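Local coordinates for protein putative branched-chain amino acid aminotransferase IlvE (Streptococcus mutans, PDB 4DQN) that probably transfers amino groups between leucine, isoleucine or valine and 2-oxoglutarate, using pyridoxal 5'-phosphate, in branched-chain amino acid biosynthesis, at residues Thr126-Pro131 / Phe153-Gly158; Glu62-Tyr67 / Asn80-Arg85; Gln58-Gly63 / Leu93-Val98; Ile134-Val139 / Glu147-Ile152. All blocks are in the same frame, centred on the assembly; numbering follows the deposited sequence.

Contact 1: residues Thr126-Pro131 / Phe153-Gly158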
loop_
_atom_site.group_PDB
_atom_site.type_symbol
_atom_site.label_atom_id
_atom_site.label_comp_id
_atom_site.label_asym_id
_atom_site.label_seq_id
_atom_site.Cartn_x
_atom_site.Cartn_y
_atom_site.Cartn_z
ATOM N N THR A 126 10.346 5.501 -26.486
ATOM C CA THR A 126 9.345 4.454 -26.639
ATOM C C THR A 126 7.978 4.935 -26.172
ATOM O O THR A 126 7.854 6.017 -25.601
ATOM C CB THR A 126 9.714 3.222 -25.788
ATOM O OG1 THR A 126 9.852 3.621 -24.413
ATOM C CG2 THR A 126 11.019 2.591 -26.267
ATOM N N LEU A 127 6.948 4.131 -26.417
ATOM C CA LEU A 127 5.643 4.407 -25.840
ATOM C C LEU A 127 5.505 3.558 -24.582
ATOM O O LEU A 127 5.443 2.332 -24.656
ATOM C CB LEU A 127 4.510 4.075 -26.823
ATOM C CG LEU A 127 3.117 4.496 -26.316
ATOM C CD1 LEU A 127 2.981 6.002 -26.334
ATOM C CD2 LEU A 127 1.986 3.842 -27.125
ATOM N N TYR A 128 5.469 4.203 -23.425
ATOM C CA TYR A 128 5.337 3.471 -22.165
ATOM C C TYR A 128 3.862 3.208 -21.864
ATOM O O TYR A 128 3.045 4.124 -21.903
ATOM C CB TYR A 128 5.979 4.265 -21.025
ATOM C CG TYR A 128 5.898 3.578 -19.673
ATOM C CD1 TYR A 128 6.685 2.462 -19.381
ATOM C CD2 TYR A 128 5.041 4.055 -18.689
ATOM C CE1 TYR A 128 6.611 1.837 -18.138
ATOM C CE2 TYR A 128 4.967 3.446 -17.443
ATOM C CZ TYR A 128 5.748 2.344 -17.180
ATOM O OH TYR A 128 5.658 1.736 -15.948
ATOM N N LEU A 129 3.538 1.952 -21.567
ATOM C CA LEU A 129 2.184 1.558 -21.217
ATOM C C LEU A 129 2.120 1.322 -19.720
ATOM O O LEU A 129 2.989 0.658 -19.162
ATOM C CB LEU A 129 1.819 0.250 -21.928
ATOM C CG LEU A 129 1.135 0.374 -23.293
ATOM C CD1 LEU A 129 1.918 1.263 -24.207
ATOM C CD2 LEU A 129 0.952 -0.984 -23.949
ATOM N N ARG A 130 1.086 1.866 -19.087
ATOM C CA ARG A 130 0.821 1.655 -17.672
ATOM C C ARG A 130 -0.556 0.997 -17.459
ATOM O O ARG A 130 -1.587 1.692 -17.369
ATOM C CB ARG A 130 0.874 2.992 -16.934
ATOM C CG ARG A 130 0.529 2.895 -15.443
ATOM C CD ARG A 130 1.599 2.102 -14.705
ATOM N NE ARG A 130 1.948 2.836 -13.513
ATOM C CZ ARG A 130 3.158 3.268 -13.205
ATOM N NH1 ARG A 130 4.224 3.000 -13.961
ATOM N NH2 ARG A 130 3.290 3.931 -12.090
ATOM N N PRO A 131 -0.583 -0.351 -17.400
ATOM C CA PRO A 131 -1.787 -1.068 -16.979
ATOM C C PRO A 131 -1.983 -0.884 -15.479
ATOM O O PRO A 131 -1.009 -0.855 -14.725
ATOM C CB PRO A 131 -1.467 -2.540 -17.317
ATOM C CG PRO A 131 -0.325 -2.470 -18.313
ATOM C CD PRO A 131 0.461 -1.267 -17.897
ATOM N N PHE A 153 -3.261 3.032 -19.871
ATOM C CA PHE A 153 -2.985 4.301 -20.528
ATOM C C PHE A 153 -1.511 4.387 -20.921
ATOM O O PHE A 153 -0.695 3.571 -20.475
ATOM C CB PHE A 153 -3.434 5.512 -19.689
ATOM C CG PHE A 153 -2.807 5.611 -18.322
ATOM C CD1 PHE A 153 -3.387 4.971 -17.230
ATOM C CD2 PHE A 153 -1.688 6.411 -18.113
ATOM C CE1 PHE A 153 -2.834 5.084 -15.963
ATOM C CE2 PHE A 153 -1.116 6.528 -16.847
ATOM C CZ PHE A 153 -1.696 5.875 -15.760
ATOM N N ALA A 154 -1.183 5.343 -21.788
ATOM C CA ALA A 154 0.140 5.379 -22.413
ATOM C C ALA A 154 0.741 6.776 -22.474
ATOM O O ALA A 154 0.031 7.781 -22.422
ATOM C CB ALA A 154 0.080 4.769 -23.818
ATOM N N MET A 155 2.063 6.833 -22.602
ATOM C CA MET A 155 2.760 8.105 -22.714
ATOM C C MET A 155 4.124 7.858 -23.337
ATOM O O MET A 155 4.775 6.846 -23.058
ATOM C CB MET A 155 2.922 8.773 -21.342
ATOM C CG MET A 155 3.795 7.990 -20.372
ATOM S SD MET A 155 3.015 7.761 -18.760
ATOM C CE MET A 155 1.705 6.598 -19.186
ATOM N N PRO A 156 4.558 8.775 -24.206
ATOM C CA PRO A 156 5.897 8.610 -24.774
ATOM C C PRO A 156 6.960 8.937 -23.720
ATOM O O PRO A 156 6.789 9.907 -22.969
ATOM C CB PRO A 156 5.906 9.630 -25.915
ATOM C CG PRO A 156 4.949 10.707 -25.469
ATOM C CD PRO A 156 3.854 9.958 -24.734
ATOM N N VAL A 157 8.018 8.130 -23.625
ATOM C CA VAL A 157 9.083 8.420 -22.661
ATOM C C VAL A 157 10.434 8.442 -23.370
ATOM O O VAL A 157 10.594 7.800 -24.401
ATOM C CB VAL A 157 9.101 7.412 -21.477
ATOM C CG1 VAL A 157 7.772 7.466 -20.707
ATOM C CG2 VAL A 157 9.381 5.988 -21.952
ATOM N N GLY A 158 11.396 9.184 -22.830
ATOM C CA GLY A 158 12.669 9.359 -23.508
ATOM C C GLY A 158 13.639 8.225 -23.250
ATOM O O GLY A 158 13.388 7.372 -22.386
HETATM O O HOH W 1 12.402 4.735 -23.711
#

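Contact 2: residues Glu62-Tyr67 / Asn80-Arg85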
loop_
_atom_site.group_PDB
_atom_site.type_symbol
_atom_site.label_atom_id
_atom_site.label_comp_id
_atom_site.label_asym_id
_atom_site.label_seq_id
_atom_site.Cartn_x
_atom_site.Cartn_y
_atom_site.Cartn_z
ATOM N N GLU A 62 1.343 -2.429 -13.923
ATOM C CA GLU A 62 2.426 -2.967 -14.721
ATOM C C GLU A 62 3.071 -1.835 -15.497
ATOM O O GLU A 62 2.615 -0.676 -15.450
ATOM C CB GLU A 62 1.912 -4.049 -15.671
ATOM C CG GLU A 62 1.917 -5.418 -15.036
ATOM C CD GLU A 62 3.323 -5.883 -14.688
ATOM O OE1 GLU A 62 4.283 -5.500 -15.404
ATOM O OE2 GLU A 62 3.468 -6.645 -13.703
ATOM N N GLY A 63 4.154 -2.168 -16.184
ATOM C CA GLY A 63 4.859 -1.208 -17.005
ATOM C C GLY A 63 5.525 -1.971 -18.125
ATOM O O GLY A 63 6.240 -2.949 -17.877
ATOM N N LEU A 64 5.289 -1.536 -19.357
ATOM C CA LEU A 64 5.895 -2.196 -20.511
ATOM C C LEU A 64 5.961 -1.197 -21.643
ATOM O O LEU A 64 5.253 -0.190 -21.629
ATOM C CB LEU A 64 5.122 -3.466 -20.912
ATOM C CG LEU A 64 3.672 -3.378 -21.412
ATOM C CD1 LEU A 64 3.269 -4.657 -22.139
ATOM C CD2 LEU A 64 2.679 -3.069 -20.275
ATOM N N LYS A 65 6.832 -1.450 -22.616
ATOM C CA LYS A 65 7.075 -0.470 -23.667
ATOM C C LYS A 65 6.708 -0.983 -25.054
ATOM O O LYS A 65 6.772 -2.188 -25.316
ATOM C CB LYS A 65 8.550 -0.031 -23.643
ATOM C CG LYS A 65 8.867 0.947 -22.516
ATOM C CD LYS A 65 10.379 1.114 -22.331
ATOM C CE LYS A 65 10.703 2.260 -21.392
ATOM N NZ LYS A 65 12.177 2.386 -21.173
ATOM N N ALA A 66 6.303 -0.056 -25.927
ATOM C CA ALA A 66 6.126 -0.356 -27.346
ATOM C C ALA A 66 7.278 0.312 -28.071
ATOM O O ALA A 66 7.627 1.457 -27.766
ATOM C CB ALA A 66 4.771 0.175 -27.868
ATOM N N TYR A 67 7.864 -0.399 -29.029
ATOM C CA TYR A 67 9.086 0.046 -29.679
ATOM C C TYR A 67 8.829 0.181 -31.171
ATOM O O TYR A 67 8.293 -0.742 -31.783
ATOM C CB TYR A 67 10.187 -1.010 -29.471
ATOM C CG TYR A 67 10.499 -1.315 -28.017
ATOM C CD1 TYR A 67 9.732 -2.230 -27.292
ATOM C CD2 TYR A 67 11.562 -0.693 -27.374
ATOM C CE1 TYR A 67 10.017 -2.501 -25.950
ATOM C CE2 TYR A 67 11.854 -0.961 -26.043
ATOM C CZ TYR A 67 11.079 -1.865 -25.343
ATOM O OH TYR A 67 11.377 -2.131 -24.021
ATOM N N ASN A 80 3.460 -10.967 -22.472
ATOM C CA ASN A 80 2.970 -12.150 -21.759
ATOM C C ASN A 80 3.550 -12.246 -20.351
ATOM O O ASN A 80 2.871 -12.694 -19.413
ATOM C CB ASN A 80 3.302 -13.435 -22.531
ATOM C CG ASN A 80 4.797 -13.656 -22.672
ATOM O OD1 ASN A 80 5.526 -12.773 -23.134
ATOM N ND2 ASN A 80 5.268 -14.827 -22.254
ATOM N N MET A 81 4.805 -11.820 -20.197
ATOM C CA MET A 81 5.455 -11.842 -18.884
ATOM C C MET A 81 4.839 -10.828 -17.928
ATOM O O MET A 81 4.617 -11.131 -16.753
ATOM C CB MET A 81 6.961 -11.584 -19.018
ATOM C CG MET A 81 7.717 -12.677 -19.761
ATOM S SD MET A 81 7.746 -14.282 -18.929
ATOM C CE MET A 81 8.982 -13.924 -17.677
ATOM N N ASN A 82 4.558 -9.624 -18.420
ATOM C CA ASN A 82 3.830 -8.643 -17.607
ATOM C C ASN A 82 2.439 -9.129 -17.187
ATOM O O ASN A 82 1.990 -8.869 -16.065
ATOM C CB ASN A 82 3.704 -7.322 -18.365
ATOM C CG ASN A 82 5.048 -6.743 -18.727
ATOM O OD1 ASN A 82 5.587 -7.023 -19.802
ATOM N ND2 ASN A 82 5.609 -5.940 -17.823
ATOM N N ALA A 83 1.749 -9.812 -18.096
ATOM C CA ALA A 83 0.409 -10.302 -17.800
ATOM C C ALA A 83 0.450 -11.346 -16.692
ATOM O O ALA A 83 -0.420 -11.371 -15.818
ATOM C CB ALA A 83 -0.235 -10.895 -19.070
ATOM N N GLU A 84 1.449 -12.224 -16.740
ATOM C CA GLU A 84 1.559 -13.303 -15.766
ATOM C C GLU A 84 1.964 -12.745 -14.413
ATOM O O GLU A 84 1.485 -13.206 -13.374
ATOM C CB GLU A 84 2.535 -14.383 -16.266
ATOM C CG GLU A 84 2.004 -15.094 -17.520
ATOM C CD GLU A 84 2.944 -16.154 -18.097
ATOM O OE1 GLU A 84 4.086 -16.302 -17.592
ATOM O OE2 GLU A 84 2.529 -16.835 -19.066
ATOM N N ARG A 85 2.821 -11.729 -14.424
ATOM C CA ARG A 85 3.195 -11.072 -13.175
ATOM C C ARG A 85 2.003 -10.349 -12.541
ATOM O O ARG A 85 1.820 -10.394 -11.314
ATOM C CB ARG A 85 4.380 -10.118 -13.381
ATOM C CG ARG A 85 4.855 -9.482 -12.074
ATOM C CD ARG A 85 6.152 -8.700 -12.230
ATOM N NE ARG A 85 5.999 -7.517 -13.081
ATOM C CZ ARG A 85 6.992 -6.679 -13.388
ATOM N NH1 ARG A 85 8.218 -6.900 -12.928
ATOM N NH2 ARG A 85 6.763 -5.618 -14.163
HETATM O O HOH W 2 7.481 -3.049 -15.540
#

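Contact 3: residues Gln58-Gly63 / Leu93-Val98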
loop_
_atom_site.group_PDB
_atom_site.type_symbol
_atom_site.label_atom_id
_atom_site.label_comp_id
_atom_site.label_asym_id
_atom_site.label_seq_id
_atom_site.Cartn_x
_atom_site.Cartn_y
_atom_site.Cartn_z
ATOM N N GLN A 58 -5.861 -1.772 -2.369
ATOM C CA GLN A 58 -6.116 -2.898 -3.268
ATOM C C GLN A 58 -5.921 -2.416 -4.695
ATOM O O GLN A 58 -6.881 -2.026 -5.388
ATOM C CB GLN A 58 -7.499 -3.513 -3.051
ATOM C CG GLN A 58 -7.577 -4.951 -3.567
ATOM C CD GLN A 58 -8.989 -5.518 -3.563
ATOM O OE1 GLN A 58 -9.977 -4.775 -3.495
ATOM N NE2 GLN A 58 -9.093 -6.845 -3.649
ATOM N N GLU A 59 -4.657 -2.426 -5.120
ATOM C CA GLU A 59 -4.263 -1.834 -6.396
ATOM C C GLU A 59 -2.963 -2.472 -6.868
ATOM O O GLU A 59 -2.142 -2.919 -6.053
ATOM C CB GLU A 59 -4.057 -0.327 -6.212
ATOM C CG GLU A 59 -2.969 -0.011 -5.184
ATOM C CD GLU A 59 -2.841 1.457 -4.879
ATOM O OE1 GLU A 59 -1.691 1.939 -4.739
ATOM O OE2 GLU A 59 -3.885 2.141 -4.763
ATOM N N ALA A 60 -2.786 -2.518 -8.187
ATOM C CA ALA A 60 -1.596 -3.097 -8.779
ATOM C C ALA A 60 -1.374 -2.462 -10.132
ATOM O O ALA A 60 -2.315 -1.967 -10.765
ATOM C CB ALA A 60 -1.768 -4.599 -8.939
ATOM N N PHE A 61 -0.131 -2.471 -10.596
ATOM C CA PHE A 61 0.125 -1.924 -11.913
ATOM C C PHE A 61 1.215 -2.697 -12.630
ATOM O O PHE A 61 1.878 -3.546 -12.040
ATOM C CB PHE A 61 0.432 -0.419 -11.846
ATOM C CG PHE A 61 1.773 -0.084 -11.235
ATOM C CD1 PHE A 61 2.907 0.056 -12.037
ATOM C CD2 PHE A 61 1.890 0.129 -9.874
ATOM C CE1 PHE A 61 4.140 0.389 -11.477
ATOM C CE2 PHE A 61 3.118 0.458 -9.304
ATOM C CZ PHE A 61 4.244 0.586 -10.104
ATOM N N GLU A 62 1.343 -2.429 -13.923
ATOM C CA GLU A 62 2.426 -2.967 -14.721
ATOM C C GLU A 62 3.071 -1.835 -15.497
ATOM O O GLU A 62 2.615 -0.676 -15.450
ATOM C CB GLU A 62 1.912 -4.049 -15.671
ATOM C CG GLU A 62 1.917 -5.418 -15.036
ATOM C CD GLU A 62 3.323 -5.883 -14.688
ATOM O OE1 GLU A 62 4.283 -5.500 -15.404
ATOM O OE2 GLU A 62 3.468 -6.645 -13.703
ATOM N N GLY A 63 4.154 -2.168 -16.184
ATOM C CA GLY A 63 4.859 -1.208 -17.005
ATOM C C GLY A 63 5.525 -1.971 -18.125
ATOM O O GLY A 63 6.240 -2.949 -17.877
ATOM N N LEU A 93 -3.384 -9.988 -3.736
ATOM C CA LEU A 93 -4.272 -8.957 -3.202
ATOM C C LEU A 93 -5.746 -9.311 -3.361
ATOM O O LEU A 93 -6.612 -8.442 -3.207
ATOM C CB LEU A 93 -3.995 -7.621 -3.884
ATOM C CG LEU A 93 -3.037 -6.698 -3.135
ATOM C CD1 LEU A 93 -1.649 -7.276 -3.019
ATOM C CD2 LEU A 93 -3.002 -5.352 -3.829
ATOM N N LEU A 94 -6.028 -10.578 -3.670
ATOM C CA LEU A 94 -7.405 -11.046 -3.822
ATOM C C LEU A 94 -8.175 -10.249 -4.873
ATOM O O LEU A 94 -9.357 -9.952 -4.680
ATOM C CB LEU A 94 -8.146 -10.978 -2.465
ATOM C CG LEU A 94 -8.156 -12.225 -1.581
ATOM C CD1 LEU A 94 -6.928 -13.062 -1.782
ATOM C CD2 LEU A 94 -8.319 -11.857 -0.098
ATOM N N MET A 95 -7.502 -9.883 -5.967
ATOM C CA MET A 95 -8.154 -9.237 -7.105
ATOM C C MET A 95 -8.297 -10.286 -8.196
ATOM O O MET A 95 -7.450 -11.166 -8.309
ATOM C CB MET A 95 -7.307 -8.058 -7.630
ATOM C CG MET A 95 -7.127 -6.928 -6.598
ATOM S SD MET A 95 -6.605 -5.338 -7.306
ATOM C CE MET A 95 -4.870 -5.684 -7.458
ATOM N N PRO A 96 -9.377 -10.209 -8.993
ATOM C CA PRO A 96 -9.555 -11.179 -10.086
ATOM C C PRO A 96 -8.484 -10.992 -11.144
ATOM O O PRO A 96 -8.104 -9.845 -11.438
ATOM C CB PRO A 96 -10.921 -10.807 -10.672
ATOM C CG PRO A 96 -11.149 -9.345 -10.252
ATOM C CD PRO A 96 -10.499 -9.260 -8.893
ATOM N N GLN A 97 -7.998 -12.088 -11.715
ATOM C CA GLN A 97 -6.953 -11.996 -12.725
ATOM C C GLN A 97 -7.446 -11.392 -14.041
ATOM O O GLN A 97 -8.594 -11.585 -14.446
ATOM C CB GLN A 97 -6.362 -13.380 -12.998
ATOM C CG GLN A 97 -5.530 -13.967 -11.855
ATOM C CD GLN A 97 -4.926 -15.298 -12.241
ATOM O OE1 GLN A 97 -4.897 -15.646 -13.424
ATOM N NE2 GLN A 97 -4.454 -16.053 -11.259
ATOM N N VAL A 98 -6.565 -10.659 -14.709
ATOM C CA VAL A 98 -6.790 -10.258 -16.094
ATOM C C VAL A 98 -6.080 -11.307 -16.937
ATOM O O VAL A 98 -4.858 -11.444 -16.835
ATOM C CB VAL A 98 -6.163 -8.871 -16.377
ATOM C CG1 VAL A 98 -6.235 -8.528 -17.869
ATOM C CG2 VAL A 98 -6.860 -7.793 -15.559
#

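Contact 4: residues Ile134-Val139 / Glu147-Ile152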
loop_
_atom_site.group_PDB
_atom_site.type_symbol
_atom_site.label_atom_id
_atom_site.label_comp_id
_atom_site.label_asym_id
_atom_site.label_seq_id
_atom_site.Cartn_x
_atom_site.Cartn_y
_atom_site.Cartn_z
ATOM N N ILE A 134 -7.452 -1.980 -10.176
ATOM C CA ILE A 134 -7.857 -1.415 -8.893
ATOM C C ILE A 134 -9.201 -1.930 -8.392
ATOM O O ILE A 134 -10.136 -2.137 -9.176
ATOM C CB ILE A 134 -7.932 0.128 -8.951
ATOM C CG1 ILE A 134 -8.719 0.596 -10.181
ATOM C CG2 ILE A 134 -6.534 0.745 -8.956
ATOM C CD1 ILE A 134 -9.002 2.114 -10.158
ATOM N N GLY A 135 -9.287 -2.131 -7.077
ATOM C CA GLY A 135 -10.557 -2.436 -6.429
ATOM C C GLY A 135 -11.384 -1.178 -6.241
ATOM O O GLY A 135 -10.920 -0.211 -5.627
ATOM N N VAL A 136 -12.612 -1.189 -6.762
ATOM C CA VAL A 136 -13.511 -0.037 -6.660
ATOM C C VAL A 136 -14.845 -0.440 -6.040
ATOM O O VAL A 136 -14.925 -1.472 -5.366
ATOM C CB VAL A 136 -13.691 0.678 -8.021
ATOM C CG1 VAL A 136 -12.343 1.236 -8.475
ATOM C CG2 VAL A 136 -14.258 -0.273 -9.106
ATOM N N GLY A 137 -15.884 0.368 -6.233
ATOM C CA GLY A 137 -17.147 0.110 -5.564
ATOM C C GLY A 137 -17.072 0.424 -4.078
ATOM O O GLY A 137 -16.156 1.111 -3.622
ATOM N N ASP A 138 -18.031 -0.077 -3.305
ATOM C CA ASP A 138 -18.190 0.365 -1.915
ATOM C C ASP A 138 -17.729 -0.666 -0.875
ATOM O O ASP A 138 -18.331 -1.729 -0.746
ATOM C CB ASP A 138 -19.658 0.704 -1.651
ATOM C CG ASP A 138 -20.222 1.673 -2.665
ATOM O OD1 ASP A 138 -19.430 2.421 -3.277
ATOM O OD2 ASP A 138 -21.461 1.698 -2.845
ATOM N N VAL A 139 -16.668 -0.362 -0.127
ATOM C CA VAL A 139 -16.240 -1.256 0.948
ATOM C C VAL A 139 -15.733 -0.452 2.130
ATOM O O VAL A 139 -14.769 0.316 2.006
ATOM C CB VAL A 139 -15.110 -2.209 0.512
ATOM C CG1 VAL A 139 -14.584 -2.992 1.719
ATOM C CG2 VAL A 139 -15.582 -3.172 -0.563
ATOM N N GLU A 147 -16.117 -5.107 -7.274
ATOM C CA GLU A 147 -16.005 -4.410 -8.565
ATOM C C GLU A 147 -14.556 -3.992 -8.812
ATOM O O GLU A 147 -13.874 -3.547 -7.891
ATOM C CB GLU A 147 -16.905 -3.166 -8.586
ATOM C CG GLU A 147 -18.405 -3.469 -8.502
ATOM C CD GLU A 147 -19.247 -2.207 -8.407
ATOM O OE1 GLU A 147 -18.931 -1.222 -9.109
ATOM O OE2 GLU A 147 -20.215 -2.194 -7.615
ATOM N N TYR A 148 -14.072 -4.140 -10.044
ATOM C CA TYR A 148 -12.697 -3.755 -10.355
ATOM C C TYR A 148 -12.615 -3.001 -11.662
ATOM O O TYR A 148 -13.461 -3.172 -12.551
ATOM C CB TYR A 148 -11.792 -4.997 -10.416
ATOM C CG TYR A 148 -11.692 -5.681 -9.075
ATOM C CD1 TYR A 148 -12.676 -6.567 -8.654
ATOM C CD2 TYR A 148 -10.627 -5.410 -8.214
ATOM C CE1 TYR A 148 -12.609 -7.176 -7.408
ATOM C CE2 TYR A 148 -10.539 -6.016 -6.961
ATOM C CZ TYR A 148 -11.532 -6.905 -6.575
ATOM O OH TYR A 148 -11.464 -7.515 -5.350
ATOM N N ILE A 149 -11.591 -2.162 -11.780
ATOM C CA ILE A 149 -11.261 -1.544 -13.065
ATOM C C ILE A 149 -9.916 -2.044 -13.535
ATOM O O ILE A 149 -8.980 -2.100 -12.747
ATOM C CB ILE A 149 -11.225 -0.003 -12.952
ATOM C CG1 ILE A 149 -12.644 0.532 -12.738
ATOM C CG2 ILE A 149 -10.650 0.630 -14.226
ATOM C CD1 ILE A 149 -12.714 2.041 -12.537
ATOM N N PHE A 150 -9.822 -2.421 -14.814
ATOM C CA PHE A 150 -8.533 -2.633 -15.462
ATOM C C PHE A 150 -8.403 -1.605 -16.576
ATOM O O PHE A 150 -9.239 -1.543 -17.484
ATOM C CB PHE A 150 -8.408 -4.062 -16.019
ATOM C CG PHE A 150 -7.123 -4.308 -16.796
ATOM C CD1 PHE A 150 -5.876 -4.197 -16.175
ATOM C CD2 PHE A 150 -7.166 -4.658 -18.141
ATOM C CE1 PHE A 150 -4.682 -4.425 -16.904
ATOM C CE2 PHE A 150 -5.986 -4.892 -18.877
ATOM C CZ PHE A 150 -4.745 -4.778 -18.255
ATOM N N THR A 151 -7.370 -0.773 -16.493
ATOM C CA THR A 151 -7.150 0.242 -17.510
ATOM C C THR A 151 -5.695 0.249 -17.974
ATOM O O THR A 151 -4.788 -0.033 -17.192
ATOM C CB THR A 151 -7.594 1.647 -17.005
ATOM O OG1 THR A 151 -7.405 2.620 -18.038
ATOM C CG2 THR A 151 -6.819 2.073 -15.739
ATOM N N ILE A 152 -5.475 0.521 -19.258
ATOM C CA ILE A 152 -4.117 0.776 -19.734
ATOM C C ILE A 152 -4.070 2.126 -20.419
ATOM O O ILE A 152 -4.756 2.345 -21.429
ATOM C CB ILE A 152 -3.622 -0.280 -20.748
ATOM C CG1 ILE A 152 -3.781 -1.711 -20.205
ATOM C CG2 ILE A 152 -2.159 -0.013 -21.115
ATOM C CD1 ILE A 152 -3.219 -2.804 -21.165
HETATM O O HOH W 3 -16.577 -3.278 -4.520
HETATM O O HOH W 4 -19.913 -1.871 -4.568
#

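Contact 1: residues Thr126-Pro131 / Phe153-Gly158
Leu127 and Ala154 meet on one face of the sheet, where CD2 of Leu127 lies 3.9 Å from CB of Ala154 and CD1 of Leu129, two residues further along the same strand, comes up to the same methyl. With CG of Leu127 opposite the backbone N (chi1 -174°), its CD1 reaches over the backbone carbonyl of Met155 and on toward the ring of Pro156. Helix 100-113 covers this side, with Ala107 and Val111 on Leu129 and Val110 on Ala154. The two segments are the open-end half of a beta hairpin, antiparallel neighbours in the seven-stranded antiparallel sheet of this class-IV aminotransferase, and three pairs, Thr126 with Val157, Tyr128 with Met155 and Arg130 with Phe153, are each hydrogen-bonded in both directions. The other face carries larger groups. CB of Arg130 sits over the Phe153 ring, 4.2 Å from its centroid, while CE of Met155 approaches the edge of the Tyr128 ring and CG1 of Val157 packs 3.7 Å from Tyr128 CB. Farther out, Arg130 NH1 makes a weak bond of 2.8 Å to Tyr128 OH, with the guanidinium and phenol meeting edge to edge; the firmer partner of Arg130 is His55 of the second subunit. At the hairpin's far end a water joins Thr126 OG1 to Gly158 O.

Contact 2: residues Glu62-Tyr67 / Asn80-Arg85
Glu62 and Asn82 bring the backbones closest, their CA atoms 6.5 Å apart, where the break in strand 59-68, just before Leu64, passes helix 79-92. The Glu62 side chain points at the helix and bends at chi2 (-64°), which presents its carboxylate to two helix residues one turn apart. Arg85 grips it side-on: NE donates to OE2 at 2.7 Å, on the syn lone pair, and NH2 donates to OE1 at 2.8 Å, the carboxylate and guanidinium planes lying only 27° apart. The result is a bidentate salt bridge. Asn82 adds a third bond, ND2 to Glu62 OE1 at 2.8 Å and almost straight, but it comes from above the carboxylate plane, with the amide turned 71° against it. OE1 thus takes two strong donors from different directions, and a weak bond from Gly63 N as well. Here a helix packs against the sheet strand 59-68, and the link is ionic at its centre, next to Lys188, the predicted attachment point of the cofactor, which is not bound to it here; the lysine side chain touches both Glu62 and Arg85. The buried charge of the glutamate is probably balanced by this arginine. Apolar cover comes from Leu64, whose CB lies 3.8 Å from Asn82 OD1. A water donates to Gly63 O and accepts a weak bond from Arg85 NH2. On its remaining terminal nitrogen, NH1, Arg85 bonds the carbonyl of Pro249, which ties the other end of the guanidinium to a loop.

Contact 3: residues Gln58-Gly63 / Leu93-Val98
Met95 and Ala60 make the tight part of this contact, with CE of Met95 3.6 Å from CB of Ala60. The thioether chain is bent at its last torsion (chi3 -81°), which turns the methyl back onto the strand, and its CG passes alongside the Gln58 side chain, the two running in opposite directions. Leu93 fills in beside them: its CD2 lies 3.4 Å from Glu59 O, a buried carbonyl oxygen for which the model offers no partner. Gln58 supplies the polar hold. Its chain is extended beyond CG, and NE2 donates to Leu93 O at 3.0 Å, close to the amide plane and nearly in line with the carbonyl. Its OE1 is taken by the backbone N of Ala145. The other side is looser. Leu94, partly exposed, turns its side chain away from Gln58 and packs on Leu197 of the second subunit. Leu94 has positive phi and is the C' residue of a Schellman motif, with Met95 N bonded to Ala90 O and Leu94 N to Asp91 O. The contact therefore sets a Schellman-capped helix end against the start of strand 59-68.

Contact 4: residues Ile134-Val139 / Glu147-Ile152
Tyr148 brings its ring obliquely against the backbone of Gly135, CD2 coming within 3.5 Å of the glycine CA and 3.4 Å of Ile134 O. The ring rests against the bare CA of the glycine, CE2 as well as CD2 taking part. Met95 and Pro96 touch the ring as well, and its hydroxyl makes weak bonds to Ala145 O and Gln58 NE2. The opposite face of the hairpin is aliphatic. Ile134 and Ile149 lie side by side, CG1 of the first 3.8 Å from CB of the second, and Val136 crosses Ile149 at about a right angle; Ile47 of strand 44-48 packs on both Val136 and Ile149. Between the strands, Ile134 and Ile149 bond in both directions, each at 3.0 Å between N and O, and Val136 N donates to Glu147 O at 2.9 Å from a tilted position. Past Val136 the chain turns with positive phi at Gly137. One water donates to Val136 O and accepts a weak bond from Glu147 N, and a second accepts from Asp138 N and donates to Glu147 OE2. Direct backbone bonding thus gives way to water bridges as the hairpin leaves its buried, aliphatic part for a more exposed, polar end.

From the N terminus, strand 59-68 is the first element to take part, and it serves two contacts. Contact 2 closes the shorter loop, from the strand through 74-77 into helix 79-92; contact 3 starts from the overlapping residues 58-63 and reaches past the end of that helix, enclosing the second segment of contact 2. After helix 100-113 the chain enters the hairpin of strands 126-136 and 147-157, where contact 4, near the turn, nests inside the loop closed by contact 1. The two pairs run in series, yet strand 126-136 lies beside 59-68, and backbone bonds such as Leu129 to Leu64 and Gly135 to Gln58 join them into one sheet.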